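Molybdopterin biosynthesis enzyme, MoaB (Thermus thermophilus, PDB 3MCH) probably acts in the biosynthesis of the molybdenum cofactor, with a domain of the family thought to bind molybdopterin. Local coordinates at residues T72-R77 with L112-A117. Residues are numbered along the deposited sequence; the frame is centred on the assembly and turned at random.
Sequences TGLAPR and LSRGVA
Thr72 meets Ser113, Arg114 and Gly115 where two loops of the MogA/MoaB alpha/beta fold run together, one following strand 65-69 with the TGLAPR sequence, the other leading into strand 117-120. The junction illustrates how segments without regular structure can be joined by a few polar bonds that share one residue, here Thr72. The backbone bond comes first: Arg114 N donates to Thr72 O over 2.9 Å, nearly straight at 166° and in the carbonyl plane. Beside it the hydroxyls Thr72 OG1 and Ser113 OG pair at 3.1 Å. Ser113 OG stands anti to its own backbone N (chi1 -179°), a rotation that also lets it accept from Gly115 N at 3.3 Å in an ST turn. With an alanine here, Thr72 OG1 would probably lose this hydroxyl mate and Gly115 N the acceptor that closes the turn.

Water extends the polar network: one molecule donates to Gly73 O and accepts from Arg114 NH1, in the plane of the guanidinium at its edge. The bend of the Arg114 chain at chi3 (57°) helps bring the group there; NH1 also forms a salt bridge with Glu82, while NE bonds to the backbone O of Glu91 of the second subunit, tying the contact to the subunit interface.

Apolar contacts complete the junction. Thr72 CG2 lies 3.9 Å from Gly115 CA. The Leu74 and Leu112 side chains cross at about a right angle, and Leu74 CD1 comes to 4.1 Å from Leu112 CB.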
loop_
_atom_site.group_PDB
_atom_site.type_symbol
_atom_site.label_atom_id
_atom_site.label_comp_id
_atom_site.label_asym_id
_atom_site.label_seq_id
_atom_site.Cartn_x
_atom_site.Cartn_y
_atom_site.Cartn_z
ATOM N N THR B 72 -11.761 11.440 3.676
ATOM C CA THR B 72 -10.563 10.716 3.257
ATOM C C THR B 72 -9.732 11.498 2.244
ATOM O O THR B 72 -8.744 10.979 1.715
ATOM C CB THR B 72 -10.922 9.361 2.612
ATOM O OG1 THR B 72 -11.620 9.586 1.381
ATOM C CG2 THR B 72 -11.802 8.541 3.547
ATOM N N GLY B 73 -10.128 12.740 1.982
ATOM C CA GLY B 73 -9.414 13.562 1.020
ATOM C C GLY B 73 -8.105 14.143 1.518
ATOM O O GLY B 73 -7.628 13.804 2.600
ATOM N N LEU B 74 -7.526 15.033 0.717
ATOM C CA LEU B 74 -6.261 15.673 1.055
ATOM C C LEU B 74 -6.430 16.932 1.903
ATOM O O LEU B 74 -5.445 17.530 2.338
ATOM C CB LEU B 74 -5.491 16.005 -0.226
ATOM C CG LEU B 74 -4.651 14.887 -0.854
ATOM C CD1 LEU B 74 -5.389 13.561 -0.803
ATOM C CD2 LEU B 74 -4.309 15.263 -2.291
ATOM N N ALA B 75 -7.676 17.330 2.137
ATOM C CA ALA B 75 -7.954 18.515 2.941
ATOM C C ALA B 75 -7.541 18.277 4.390
ATOM O O ALA B 75 -7.742 17.191 4.934
ATOM C CB ALA B 75 -9.435 18.865 2.870
ATOM N N PRO B 76 -6.951 19.297 5.033
ATOM C CA PRO B 76 -6.504 19.210 6.426
ATOM C C PRO B 76 -7.597 18.787 7.406
ATOM O O PRO B 76 -7.300 18.319 8.506
ATOM C CB PRO B 76 -5.994 20.621 6.707
ATOM C CG PRO B 76 -5.457 21.040 5.378
ATOM C CD PRO B 76 -6.555 20.588 4.443
ATOM N N ARG B 77 -8.856 18.948 7.013
ATOM C CA ARG B 77 -9.962 18.581 7.889
ATOM C C ARG B 77 -10.336 17.104 7.758
ATOM O O ARG B 77 -10.921 16.522 8.674
ATOM C CB ARG B 77 -11.184 19.458 7.600
ATOM C CG ARG B 77 -12.282 19.339 8.650
ATOM C CD ARG B 77 -12.633 20.696 9.246
ATOM N NE ARG B 77 -13.597 20.581 10.340
ATOM C CZ ARG B 77 -13.347 19.978 11.498
ATOM N NH1 ARG B 77 -12.158 19.432 11.722
ATOM N NH2 ARG B 77 -14.285 19.917 12.435
ATOM N N LEU B 112 -6.555 9.573 -4.994
ATOM C CA LEU B 112 -6.249 10.526 -3.933
ATOM C C LEU B 112 -6.859 10.201 -2.574
ATOM O O LEU B 112 -6.573 10.879 -1.588
ATOM C CB LEU B 112 -6.666 11.936 -4.360
ATOM C CG LEU B 112 -5.943 12.478 -5.596
ATOM C CD1 LEU B 112 -6.415 13.892 -5.873
ATOM C CD2 LEU B 112 -4.438 12.457 -5.372
ATOM N N SER B 113 -7.696 9.170 -2.515
ATOM C CA SER B 113 -8.314 8.789 -1.251
ATOM C C SER B 113 -7.293 8.171 -0.305
ATOM O O SER B 113 -6.542 7.279 -0.689
ATOM C CB SER B 113 -9.445 7.785 -1.491
ATOM O OG SER B 113 -10.049 7.427 -0.267
ATOM N N ARG B 114 -7.283 8.646 0.937
ATOM C CA ARG B 114 -6.369 8.142 1.946
ATOM C C ARG B 114 -7.093 7.142 2.840
ATOM O O ARG B 114 -6.579 6.741 3.881
ATOM C CB ARG B 114 -5.836 9.301 2.795
ATOM C CG ARG B 114 -5.182 10.411 1.985
ATOM C CD ARG B 114 -4.652 11.515 2.894
ATOM N NE ARG B 114 -3.704 10.986 3.868
ATOM C CZ ARG B 114 -4.000 10.696 5.132
ATOM N NH1 ARG B 114 -5.229 10.888 5.595
ATOM N NH2 ARG B 114 -3.066 10.197 5.929
ATOM N N GLY B 115 -8.292 6.742 2.433
ATOM C CA GLY B 115 -9.055 5.803 3.234
ATOM C C GLY B 115 -8.302 4.518 3.506
ATOM O O GLY B 115 -7.595 4.010 2.631
ATOM N N VAL B 116 -8.428 4.004 4.727
ATOM C CA VAL B 116 -7.772 2.753 5.088
ATOM C C VAL B 116 -8.816 1.649 5.227
ATOM O O VAL B 116 -10.026 1.893 5.120
ATOM C CB VAL B 116 -6.989 2.868 6.429
ATOM C CG1 VAL B 116 -5.933 3.962 6.325
ATOM C CG2 VAL B 116 -7.941 3.160 7.581
ATOM N N ALA B 117 -8.336 0.430 5.437
ATOM C CA ALA B 117 -9.195 -0.727 5.632
ATOM C C ALA B 117 -8.515 -1.575 6.691
ATOM O O ALA B 117 -7.290 -1.713 6.689
ATOM C CB ALA B 117 -9.337 -1.517 4.334
HETATM O O HOH W 1 -7.642 12.097 4.738
#